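Local coordinates for protein ATP-dependent helicase FUN30 (Saccharomyces cerevisiae S288c, PDB 5GN1) that uses ATP hydrolysis to remodel nucleosomes, supporting DNA end resection at double-strand breaks and heterochromatin organization, at residues E69-V73 / L103-L107; V73-R78 / E352-Y356; A132-E136 / F167-L171. One frame throughout, in Å; residues are numbered along the deposited sequence.

All three contacts lie in the C-terminal part of the Fun30 ATPase, a SNF2-family RecA-like unit built on a parallel sheet, and each joins helical parts of the chain. Contacts 1 and 2 sit side by side, centres 8 Å apart; both use helix 60-82 and share V73, so the C-terminal helix 345-359 packs onto two helices from early in the chain, 60-82 and 100-110. Contact 3 is a separate, local helical packing, its nearest atoms about 24 Å from contact 1 and about 32 Å from contact 2. In sequence it follows contact 1 and falls between the segments of contact 2, which tie helix 60-82 to the last modelled helix across some 270 residues.

Contact 1. Residues E69-V73 / L103-L107; sequences EIQIV and LIMAL
L103 and L107, one helical turn apart on helix 100-110, push their branched ends into the side of helix 60-82 that carries E69, I70, I72 and V73. The two segments run nearly antiparallel, their axes 10.0 Å apart and their N-to-C directions at 160°, pairing E69 with L107 and V73 with L103. Apolar contacts make up most of the interface. The two methyls of L103 diverge: CD2 lies 3.6 Å from I72 CG2, while CD1 packs near V73. L103 and V73 lie alongside, pointing opposite ways, with L103 CB 4.1 Å from V73 CG2. L107 turns CD2 toward helix 60-82, where it meets E69 CB at 3.6 Å and I70 CD1 at 3.9 Å; the I70 side chain lies across that of L107. I70 starts away from the partner helix, but with CG1 anti to the carbonyl carbon (chi1 -73°) its CG1-CD1 arm comes alongside L107 CD2. The second kind of contact is polar against apolar. E69 folds at chi2 (-61°) so that its carboxylate lies beside A106, OE1 being 3.3 Å from A106 CB, and the same oxygen is 3.8 Å from L103 CD2. I355 of helix 345-359 also touches I70 and L107. No hydrogen bond joins the two segments, so here the two helices meet through hydrocarbon packing; across the segments the E69 carboxylate meets carbon atoms of A106 and L103, and a charge at this partly exposed edge probably keeps some solvation.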
ATOM      1  N   GLU A  69       8.664  14.581   2.489  1.00 27.84           N
ATOM      2  CA  GLU A  69       9.662  13.550   2.221  1.00 30.36           C
ATOM      3  C   GLU A  69      10.707  14.031   1.226  1.00 27.91           C
ATOM      4  O   GLU A  69      11.895  13.692   1.346  1.00 24.11           O
ATOM      5  CB  GLU A  69       8.990  12.280   1.691  1.00 29.01           C
ATOM      6  CG  GLU A  69       8.175  11.542   2.726  1.00 32.53           C
ATOM      7  CD  GLU A  69       9.013  11.080   3.914  1.00 28.52           C
ATOM      8  OE1 GLU A  69      10.199  10.719   3.719  1.00 33.70           O
ATOM      9  OE2 GLU A  69       8.481  11.104   5.040  1.00 42.00           O
ATOM     10  N   ILE A  70      10.277  14.788   0.213  1.00 28.20           N
ATOM     11  CA  ILE A  70      11.225  15.288  -0.775  1.00 26.20           C
ATOM     12  C   ILE A  70      12.182  16.280  -0.126  1.00 25.45           C
ATOM     13  O   ILE A  70      13.358  16.346  -0.497  1.00 25.19           O
ATOM     14  CB  ILE A  70      10.485  15.909  -1.978  1.00 28.77           C
ATOM     15  CG1 ILE A  70       9.851  14.820  -2.843  1.00 32.72           C
ATOM     16  CG2 ILE A  70      11.430  16.768  -2.827  1.00 29.76           C
ATOM     17  CD1 ILE A  70      10.851  14.043  -3.704  1.00 29.92           C
ATOM     18  N   GLN A  71      11.732  17.010   0.862  1.00 25.62           N
ATOM     19  CA  GLN A  71      12.589  17.934   1.581  1.00 36.11           C
ATOM     20  C   GLN A  71      13.659  17.142   2.342  1.00 38.77           C
ATOM     21  O   GLN A  71      14.800  17.516   2.322  1.00 34.63           O
ATOM     22  CB  GLN A  71      11.795  18.822   2.519  1.00 39.64           C
ATOM     23  CG  GLN A  71      12.611  19.915   3.202  1.00 50.64           C
ATOM     24  CD  GLN A  71      11.786  20.910   4.013  1.00 58.14           C
ATOM     25  OE1 GLN A  71      10.552  20.861   4.012  1.00 59.41           O
ATOM     26  NE2 GLN A  71      12.469  21.821   4.706  1.00 55.20           N
ATOM     27  N   ILE A  72      13.282  16.041   2.987  1.00 33.28           N
ATOM     28  CA  ILE A  72      14.266  15.200   3.667  1.00 25.65           C
ATOM     29  C   ILE A  72      15.248  14.631   2.655  1.00 27.98           C
ATOM     30  O   ILE A  72      16.467  14.623   2.885  1.00 30.74           O
ATOM     31  CB  ILE A  72      13.567  14.096   4.486  1.00 24.69           C
ATOM     32  CG1 ILE A  72      12.607  14.721   5.494  1.00 33.56           C
ATOM     33  CG2 ILE A  72      14.586  13.268   5.219  1.00 28.61           C
ATOM     34  CD1 ILE A  72      11.747  13.702   6.257  1.00 33.17           C
ATOM     35  N   VAL A  73      14.740  14.197   1.491  1.00 26.45           N
ATOM     36  CA  VAL A  73      15.603  13.697   0.422  1.00 20.66           C
ATOM     37  C   VAL A  73      16.653  14.736   0.049  1.00 34.17           C
ATOM     38  O   VAL A  73      17.827  14.409  -0.180  1.00 31.45           O
ATOM     39  CB  VAL A  73      14.764  13.298  -0.807  1.00 26.08           C
ATOM     40  CG1 VAL A  73      15.681  12.973  -1.964  1.00 28.28           C
ATOM     41  CG2 VAL A  73      13.874  12.099  -0.483  1.00 23.29           C
ATOM     42  N   LEU A 103      13.822   6.306   2.443  1.00 22.86           N
ATOM     43  CA  LEU A 103      13.247   7.519   1.861  1.00 19.17           C
ATOM     44  C   LEU A 103      12.476   7.202   0.586  1.00 20.48           C
ATOM     45  O   LEU A 103      11.372   7.715   0.380  1.00 25.22           O
ATOM     46  CB  LEU A 103      14.342   8.557   1.572  1.00 24.00           C
ATOM     47  CG  LEU A 103      14.964   9.281   2.762  1.00 26.06           C
ATOM     48  CD1 LEU A 103      16.201  10.042   2.307  1.00 30.29           C
ATOM     49  CD2 LEU A 103      13.955  10.207   3.404  1.00 27.98           C
ATOM     50  N   ILE A 104      13.060   6.380  -0.288  1.00 22.55           N
ATOM     51  CA  ILE A 104      12.336   5.849  -1.445  1.00 24.44           C
ATOM     52  C   ILE A 104      11.072   5.118  -1.001  1.00 24.68           C
ATOM     53  O   ILE A 104      10.022   5.203  -1.650  1.00 20.95           O
ATOM     54  CB  ILE A 104      13.260   4.928  -2.269  1.00 26.46           C
ATOM     55  CG1 ILE A 104      14.402   5.724  -2.934  1.00 26.73           C
ATOM     56  CG2 ILE A 104      12.469   4.117  -3.299  1.00 23.53           C
ATOM     57  CD1 ILE A 104      13.977   6.954  -3.638  1.00 28.18           C
ATOM     58  N   MET A 105      11.154   4.382   0.109  1.00 23.22           N
ATOM     59  CA  MET A 105       9.978   3.678   0.604  1.00 20.31           C
ATOM     60  C   MET A 105       8.889   4.655   1.016  1.00 20.99           C
ATOM     61  O   MET A 105       7.708   4.450   0.710  1.00 18.31           O
ATOM     62  CB  MET A 105      10.359   2.780   1.782  1.00 20.72           C
ATOM     63  CG  MET A 105       9.148   2.147   2.424  1.00 31.23           C
ATOM     64  SD  MET A 105       8.424   0.944   1.287  1.00 42.98           S
ATOM     65  CE  MET A 105       9.343  -0.504   1.823  1.00 48.30           C
ATOM     66  N   ALA A 106       9.269   5.726   1.712  1.00 19.17           N
ATOM     67  CA  ALA A 106       8.302   6.730   2.132  1.00 22.09           C
ATOM     68  C   ALA A 106       7.659   7.423   0.931  1.00 20.25           C
ATOM     69  O   ALA A 106       6.456   7.705   0.949  1.00 19.86           O
ATOM     70  CB  ALA A 106       8.980   7.751   3.047  1.00 23.45           C
ATOM     71  N   LEU A 107       8.441   7.719  -0.116  1.00 20.68           N
ATOM     72  CA  LEU A 107       7.852   8.326  -1.312  1.00 20.58           C
ATOM     73  C   LEU A 107       6.855   7.378  -1.969  1.00 19.22           C
ATOM     74  O   LEU A 107       5.800   7.810  -2.448  1.00 18.68           O
ATOM     75  CB  LEU A 107       8.936   8.726  -2.317  1.00 21.75           C
ATOM     76  CG  LEU A 107       9.944   9.811  -1.905  1.00 21.58           C
ATOM     77  CD1 LEU A 107      11.039   9.930  -2.945  1.00 20.50           C
ATOM     78  CD2 LEU A 107       9.271  11.150  -1.676  1.00 25.30           C
TER

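Contact 2. Residues V73-R78 / E352-Y356; sequences VLEHKR and EDIIY
The C-terminal helix 345-359 crosses helix 60-82 steeply here, at 109° with the segment axes 10.5 Å apart, and the two are fastened by a His-carboxylate hydrogen bond, a salt bridge and a lysine CG over one face of a tyrosine ring. H76 ND1 donates to E352 OE2 at 2.5 Å in a somewhat bent bond. The oxygen presents its syn lone pair and lies almost in the imidazole plane; the planes of ring and carboxylate are themselves only 19° apart. E352 reaches the ring with CG anti to its backbone N (chi1 -169°) and the chain extended beyond, passing V73 CG1, which lies 3.9 Å from E352 CG. L103 of helix 100-110 touches both H76 and E352. K77 serves two partners: CG sits over the face of Y356 in a CH-pi contact, 3.5 Å from the ring centroid, while NZ forms a salt bridge with D353 OD1, modelled very short at 2.4 Å. L74 CD2 approaches Y356 CD1 obliquely at 3.7 Å, and R78 CG lies 3.4 Å from Y356 OH. The buried carboxylate of E352 thus has an imidazole N-H as partner, and its charge would tend to stabilise a protonated H76; K77 meanwhile covers the aromatic ring with its aliphatic stem and probably offsets the charge of D353 with its ammonium end, though the modelled distance is doubtfully short.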
ATOM      1  N   VAL A  73      14.740  14.197   1.491  1.00 26.45           N
ATOM      2  CA  VAL A  73      15.603  13.697   0.422  1.00 20.66           C
ATOM      3  C   VAL A  73      16.653  14.736   0.049  1.00 34.17           C
ATOM      4  O   VAL A  73      17.827  14.409  -0.180  1.00 31.45           O
ATOM      5  CB  VAL A  73      14.764  13.298  -0.807  1.00 26.08           C
ATOM      6  CG1 VAL A  73      15.681  12.973  -1.964  1.00 28.28           C
ATOM      7  CG2 VAL A  73      13.874  12.099  -0.483  1.00 23.29           C
ATOM      8  N   LEU A  74      16.237  16.000  -0.051  1.00 27.38           N
ATOM      9  CA  LEU A  74      17.170  17.076  -0.363  1.00 34.71           C
ATOM     10  C   LEU A  74      18.195  17.245   0.748  1.00 28.06           C
ATOM     11  O   LEU A  74      19.397  17.323   0.485  1.00 34.47           O
ATOM     12  CB  LEU A  74      16.407  18.381  -0.583  1.00 32.02           C
ATOM     13  CG  LEU A  74      15.410  18.396  -1.744  1.00 34.72           C
ATOM     14  CD1 LEU A  74      14.670  19.748  -1.814  1.00 37.42           C
ATOM     15  CD2 LEU A  74      16.114  18.065  -3.056  1.00 33.47           C
ATOM     16  N   GLU A  75      17.729  17.332   1.998  1.00 30.34           N
ATOM     17  CA  GLU A  75      18.645  17.481   3.127  1.00 32.97           C
ATOM     18  C   GLU A  75      19.576  16.285   3.241  1.00 37.54           C
ATOM     19  O   GLU A  75      20.758  16.440   3.573  1.00 36.22           O
ATOM     20  CB  GLU A  75      17.853  17.677   4.418  1.00 34.75           C
ATOM     21  CG  GLU A  75      17.050  18.955   4.424  1.00 37.17           C
ATOM     22  CD  GLU A  75      15.990  18.972   5.492  1.00 49.46           C
ATOM     23  OE1 GLU A  75      15.809  17.944   6.184  1.00 37.66           O
ATOM     24  OE2 GLU A  75      15.332  20.022   5.638  1.00 52.20           O
ATOM     25  N   HIS A  76      19.059  15.079   2.958  1.00 32.33           N
ATOM     26  CA  HIS A  76      19.884  13.873   3.000  1.00 31.70           C
ATOM     27  C   HIS A  76      20.900  13.867   1.867  1.00 31.28           C
ATOM     28  O   HIS A  76      22.078  13.561   2.079  1.00 33.80           O
ATOM     29  CB  HIS A  76      18.982  12.624   2.955  1.00 30.96           C
ATOM     30  CG  HIS A  76      19.721  11.324   2.839  1.00 28.04           C
ATOM     31  ND1 HIS A  76      19.714  10.566   1.689  1.00 24.64           N
ATOM     32  CD2 HIS A  76      20.461  10.627   3.739  1.00 28.38           C
ATOM     33  CE1 HIS A  76      20.433   9.471   1.872  1.00 26.36           C
ATOM     34  NE2 HIS A  76      20.894   9.481   3.110  1.00 24.87           N
ATOM     35  N   LYS A  77      20.465  14.214   0.683  1.00 34.32           N
ATOM     36  CA  LYS A  77      21.351  14.186  -0.457  1.00 35.55           C
ATOM     37  C   LYS A  77      22.464  15.234  -0.423  1.00 40.11           C
ATOM     38  O   LYS A  77      23.515  15.031  -0.951  1.00 43.06           O
ATOM     39  CB  LYS A  77      20.547  14.226  -1.725  1.00 40.57           C
ATOM     40  CG  LYS A  77      21.332  13.929  -2.960  1.00 40.38           C
ATOM     41  CD  LYS A  77      21.698  12.484  -3.073  1.00 41.95           C
ATOM     42  CE  LYS A  77      22.609  12.314  -4.252  1.00 41.83           C
ATOM     43  NZ  LYS A  77      23.166  10.974  -4.371  1.00 40.51           N
ATOM     44  N   ARG A  78      22.217  16.332   0.228  1.00 35.56           N
ATOM     45  CA  ARG A  78      23.253  17.352   0.346  1.00 45.62           C
ATOM     46  C   ARG A  78      24.284  16.969   1.402  1.00 47.21           C
ATOM     47  O   ARG A  78      25.481  17.216   1.216  1.00 47.71           O
ATOM     48  CB  ARG A  78      22.621  18.708   0.662  1.00 44.10           C
ATOM     49  CG  ARG A  78      21.869  19.310  -0.532  1.00 44.33           C
ATOM     50  CD  ARG A  78      21.605  20.790  -0.333  1.00 51.39           C
ATOM     51  NE  ARG A  78      20.782  21.039   0.847  1.00 50.84           N
ATOM     52  CZ  ARG A  78      19.474  21.279   0.813  1.00 48.15           C
ATOM     53  NH1 ARG A  78      18.832  21.328  -0.351  1.00 41.04           N
ATOM     54  NH2 ARG A  78      18.817  21.487   1.946  1.00 45.43           N
ATOM     55  N   GLU A 352      17.079   7.659  -5.736  1.00 27.42           N
ATOM     56  CA  GLU A 352      17.273   8.905  -5.000  1.00 26.42           C
ATOM     57  C   GLU A 352      18.045   9.926  -5.836  1.00 28.45           C
ATOM     58  O   GLU A 352      17.746  11.127  -5.795  1.00 27.59           O
ATOM     59  CB  GLU A 352      17.989   8.639  -3.672  1.00 25.06           C
ATOM     60  CG  GLU A 352      17.975   9.864  -2.775  1.00 31.80           C
ATOM     61  CD  GLU A 352      18.864   9.743  -1.557  1.00 30.76           C
ATOM     62  OE1 GLU A 352      19.823   8.949  -1.574  1.00 33.90           O
ATOM     63  OE2 GLU A 352      18.591  10.462  -0.584  1.00 28.38           O
ATOM     64  N   ASP A 353      19.014   9.471  -6.583  1.00 29.57           N
ATOM     65  CA  ASP A 353      19.771  10.373  -7.408  1.00 33.18           C
ATOM     66  C   ASP A 353      18.870  11.007  -8.485  1.00 36.06           C
ATOM     67  O   ASP A 353      18.877  12.188  -8.644  1.00 35.66           O
ATOM     68  CB  ASP A 353      20.932   9.675  -8.082  1.00 33.11           C
ATOM     69  CG  ASP A 353      22.003   9.210  -7.112  1.00 32.77           C
ATOM     70  OD1 ASP A 353      21.992   9.605  -5.975  1.00 33.62           O
ATOM     71  OD2 ASP A 353      22.834   8.429  -7.505  1.00 33.91           O
ATOM     72  N   ILE A 354      18.098  10.196  -9.191  1.00 33.55           N
ATOM     73  CA  ILE A 354      17.226  10.683 -10.260  1.00 30.81           C
ATOM     74  C   ILE A 354      16.254  11.724  -9.723  1.00 37.51           C
ATOM     75  O   ILE A 354      16.074  12.796 -10.310  1.00 35.93           O
ATOM     76  CB  ILE A 354      16.493   9.501 -10.915  1.00 35.70           C
ATOM     77  CG1 ILE A 354      17.510   8.613 -11.621  1.00 34.94           C
ATOM     78  CG2 ILE A 354      15.399   9.985 -11.861  1.00 39.95           C
ATOM     79  CD1 ILE A 354      16.961   7.307 -12.046  1.00 37.09           C
ATOM     80  N   ILE A 355      15.625  11.427  -8.585  1.00 31.09           N
ATOM     81  CA  ILE A 355      14.718  12.381  -7.962  1.00 30.78           C
ATOM     82  C   ILE A 355      15.446  13.682  -7.639  1.00 35.55           C
ATOM     83  O   ILE A 355      14.917  14.779  -7.858  1.00 35.42           O
ATOM     84  CB  ILE A 355      14.084  11.749  -6.713  1.00 27.75           C
ATOM     85  CG1 ILE A 355      13.042  10.714  -7.152  1.00 33.14           C
ATOM     86  CG2 ILE A 355      13.442  12.804  -5.843  1.00 36.55           C
ATOM     87  CD1 ILE A 355      12.720   9.704  -6.094  1.00 35.07           C
ATOM     88  N   TYR A 356      16.677  13.575  -7.136  1.00 34.77           N
ATOM     89  CA  TYR A 356      17.443  14.759  -6.763  1.00 42.02           C
ATOM     90  C   TYR A 356      17.849  15.573  -7.988  1.00 38.27           C
ATOM     91  O   TYR A 356      17.746  16.804  -7.980  1.00 45.08           O
ATOM     92  CB  TYR A 356      18.677  14.343  -5.961  1.00 38.50           C
ATOM     93  CG  TYR A 356      19.478  15.508  -5.420  1.00 42.94           C
ATOM     94  CD1 TYR A 356      19.034  16.229  -4.313  1.00 43.64           C
ATOM     95  CD2 TYR A 356      20.680  15.885  -6.009  1.00 46.73           C
ATOM     96  CE1 TYR A 356      19.765  17.291  -3.809  1.00 40.41           C
ATOM     97  CE2 TYR A 356      21.419  16.951  -5.512  1.00 42.43           C
ATOM     98  CZ  TYR A 356      20.953  17.649  -4.414  1.00 44.46           C
ATOM     99  OH  TYR A 356      21.679  18.709  -3.914  1.00 44.55           O
TER

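Contact 3. Residues A132-E136 / F167-L171; sequences AILDE and FPNTL
A type I beta turn from I133 to E136 lies against the short helix 168-171, for which F167 is the N-cap residue; I133 and T170 are the closest pair, with CA atoms 5.7 Å apart. The apolar part centres on I133, whose CD1 packs 3.8 Å from L171 CD1 and also lies over one face of the F167 ring, offset toward its rim, 4.1 Å from CD2. Having CG1 anti to the backbone N (chi1 -163°) puts CD1 within reach of both L171 and the F167 face. A132 CB adds a contact, 4.1 Å from L171 CD2. E136 meets the edge of the F167 ring, its CB lying in the ring plane 4.0 Å from F167 CD2. Further out, the E136 side chain and T170 approach from opposite directions; a hydrogen bond from T170 OG1 to E136 OE2 is modelled, but it is far too short and the atoms are crowded, so the position of the carboxylate is doubtful. F167 O is occupied within its own segment, accepting from the backbone N of both T170 and L171. I148 of helix 145-153 also touches I133. Together these residues make a local packing of a beta turn on an N-capped short helix, in the outer part of the chain about 28 Å from its centre.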
ATOM      1  N   ALA A 132      -4.819   7.150  28.092  1.00 55.64           N
ATOM      2  CA  ALA A 132      -6.102   6.530  27.985  1.00 50.26           C
ATOM      3  C   ALA A 132      -6.170   5.019  27.957  1.00 56.28           C
ATOM      4  O   ALA A 132      -6.984   4.454  28.617  1.00 60.15           O
ATOM      5  CB  ALA A 132      -6.748   7.071  26.730  1.00 20.00           C
ATOM      6  N   ILE A 133      -5.308   4.358  27.196  1.00 56.25           N
ATOM      7  CA  ILE A 133      -5.363   2.904  27.069  1.00 55.33           C
ATOM      8  C   ILE A 133      -5.067   2.063  28.302  1.00 56.83           C
ATOM      9  O   ILE A 133      -5.389   0.891  28.320  1.00 54.01           O
ATOM     10  CB  ILE A 133      -4.466   2.363  25.950  1.00 20.00           C
ATOM     11  CG1 ILE A 133      -4.880   0.963  25.625  1.00 20.00           C
ATOM     12  CG2 ILE A 133      -3.013   2.416  26.355  1.00 20.00           C
ATOM     13  CD1 ILE A 133      -4.411   0.482  24.288  1.00 20.00           C
ATOM     14  N   LEU A 134      -4.454   2.642  29.310  1.00 56.75           N
ATOM     15  CA  LEU A 134      -4.121   1.858  30.503  1.00 64.52           C
ATOM     16  C   LEU A 134      -5.327   1.201  31.189  1.00 62.44           C
ATOM     17  O   LEU A 134      -5.271   0.096  31.667  1.00 61.39           O
ATOM     18  CB  LEU A 134      -3.442   2.752  31.533  1.00 20.00           C
ATOM     19  CG  LEU A 134      -2.138   3.368  31.040  1.00 20.00           C
ATOM     20  CD1 LEU A 134      -1.824   4.772  31.492  1.00 20.00           C
ATOM     21  CD2 LEU A 134      -0.980   2.472  31.386  1.00 20.00           C
ATOM     22  N   ASP A 135      -6.460   1.839  31.111  1.00 61.98           N
ATOM     23  CA  ASP A 135      -7.640   1.384  31.766  1.00 62.81           C
ATOM     24  C   ASP A 135      -8.118   0.088  31.133  1.00 59.98           C
ATOM     25  O   ASP A 135      -9.034  -0.533  31.606  1.00 62.35           O
ATOM     26  CB  ASP A 135      -8.646   2.525  31.835  1.00 20.00           C
ATOM     27  CG  ASP A 135      -8.106   3.705  32.639  1.00 20.00           C
ATOM     28  OD1 ASP A 135      -7.617   3.486  33.742  1.00 20.00           O
ATOM     29  OD2 ASP A 135      -8.167   4.860  32.195  1.00 20.00           O
ATOM     30  N   GLU A 136      -7.456  -0.373  30.078  1.00 63.37           N
ATOM     31  CA  GLU A 136      -7.863  -1.643  29.453  1.00 62.02           C
ATOM     32  C   GLU A 136      -7.265  -2.786  30.264  1.00 61.36           C
ATOM     33  O   GLU A 136      -6.229  -2.605  30.858  1.00 56.14           O
ATOM     34  CB  GLU A 136      -7.457  -1.713  27.997  1.00 20.00           C
ATOM     35  CG  GLU A 136      -8.087  -0.639  27.125  1.00 20.00           C
ATOM     36  CD  GLU A 136      -9.379  -1.038  26.449  1.00 20.00           C
ATOM     37  OE1 GLU A 136      -9.798  -2.198  26.528  1.00 20.00           O
ATOM     38  OE2 GLU A 136      -9.977  -0.153  25.821  1.00 20.00           O
ATOM     39  N   PHE A 167      -9.633  -1.894  20.825  1.00 58.00           N
ATOM     40  CA  PHE A 167      -9.815  -1.555  22.235  1.00 51.75           C
ATOM     41  C   PHE A 167     -10.871  -0.453  22.363  1.00 53.26           C
ATOM     42  O   PHE A 167     -10.580   0.652  22.845  1.00 48.80           O
ATOM     43  CB  PHE A 167      -8.495  -1.110  22.859  1.00 56.45           C
ATOM     44  CG  PHE A 167      -7.442  -2.197  22.940  1.00 63.94           C
ATOM     45  CD1 PHE A 167      -6.873  -2.734  21.794  1.00 63.75           C
ATOM     46  CD2 PHE A 167      -6.988  -2.646  24.174  1.00 65.90           C
ATOM     47  CE1 PHE A 167      -5.894  -3.718  21.878  1.00 62.35           C
ATOM     48  CE2 PHE A 167      -6.008  -3.626  24.264  1.00 65.47           C
ATOM     49  CZ  PHE A 167      -5.463  -4.161  23.113  1.00 64.45           C
ATOM     50  N   PRO A 168     -12.115  -0.725  21.941  1.00 53.37           N
ATOM     51  CA  PRO A 168     -13.104   0.369  21.847  1.00 59.25           C
ATOM     52  C   PRO A 168     -13.347   1.096  23.161  1.00 57.34           C
ATOM     53  O   PRO A 168     -13.327   2.335  23.189  1.00 56.06           O
ATOM     54  CB  PRO A 168     -14.370  -0.347  21.346  1.00 46.51           C
ATOM     55  CG  PRO A 168     -13.884  -1.597  20.718  1.00 48.47           C
ATOM     56  CD  PRO A 168     -12.692  -2.012  21.518  1.00 49.02           C
ATOM     57  N   ASN A 169     -13.537   0.354  24.259  1.00 55.71           N
ATOM     58  CA  ASN A 169     -13.983   0.944  25.517  1.00 51.15           C
ATOM     59  C   ASN A 169     -13.081   2.075  25.983  1.00 55.57           C
ATOM     60  O   ASN A 169     -13.527   2.928  26.757  1.00 54.14           O
ATOM     61  CB  ASN A 169     -14.079  -0.133  26.602  1.00 56.80           C
ATOM     62  CG  ASN A 169     -14.647  -1.451  26.078  1.00 63.47           C
ATOM     63  OD1 ASN A 169     -14.171  -2.540  26.443  1.00 63.53           O
ATOM     64  ND2 ASN A 169     -15.668  -1.359  25.210  1.00 61.99           N
ATOM     65  N   THR A 170     -11.836   2.121  25.517  1.00 49.50           N
ATOM     66  CA  THR A 170     -10.932   3.191  25.903  1.00 51.44           C
ATOM     67  C   THR A 170     -10.556   4.119  24.757  1.00 46.34           C
ATOM     68  O   THR A 170     -10.157   5.262  25.009  1.00 48.87           O
ATOM     69  CB  THR A 170      -9.652   2.604  26.512  1.00 53.87           C
ATOM     70  OG1 THR A 170     -10.006   1.559  27.424  1.00 64.36           O
ATOM     71  CG2 THR A 170      -8.910   3.654  27.274  1.00 56.29           C
ATOM     72  N   LEU A 171     -10.688   3.673  23.513  1.00 49.74           N
ATOM     73  CA  LEU A 171     -10.156   4.432  22.399  1.00 44.75           C
ATOM     74  C   LEU A 171     -11.152   4.685  21.278  1.00 43.96           C
ATOM     75  O   LEU A 171     -10.805   5.394  20.330  1.00 36.75           O
ATOM     76  CB  LEU A 171      -8.917   3.723  21.826  1.00 41.34           C
ATOM     77  CG  LEU A 171      -7.824   3.409  22.848  1.00 40.19           C
ATOM     78  CD1 LEU A 171      -6.690   2.619  22.201  1.00 43.62           C
ATOM     79  CD2 LEU A 171      -7.304   4.688  23.463  1.00 40.60           C
TER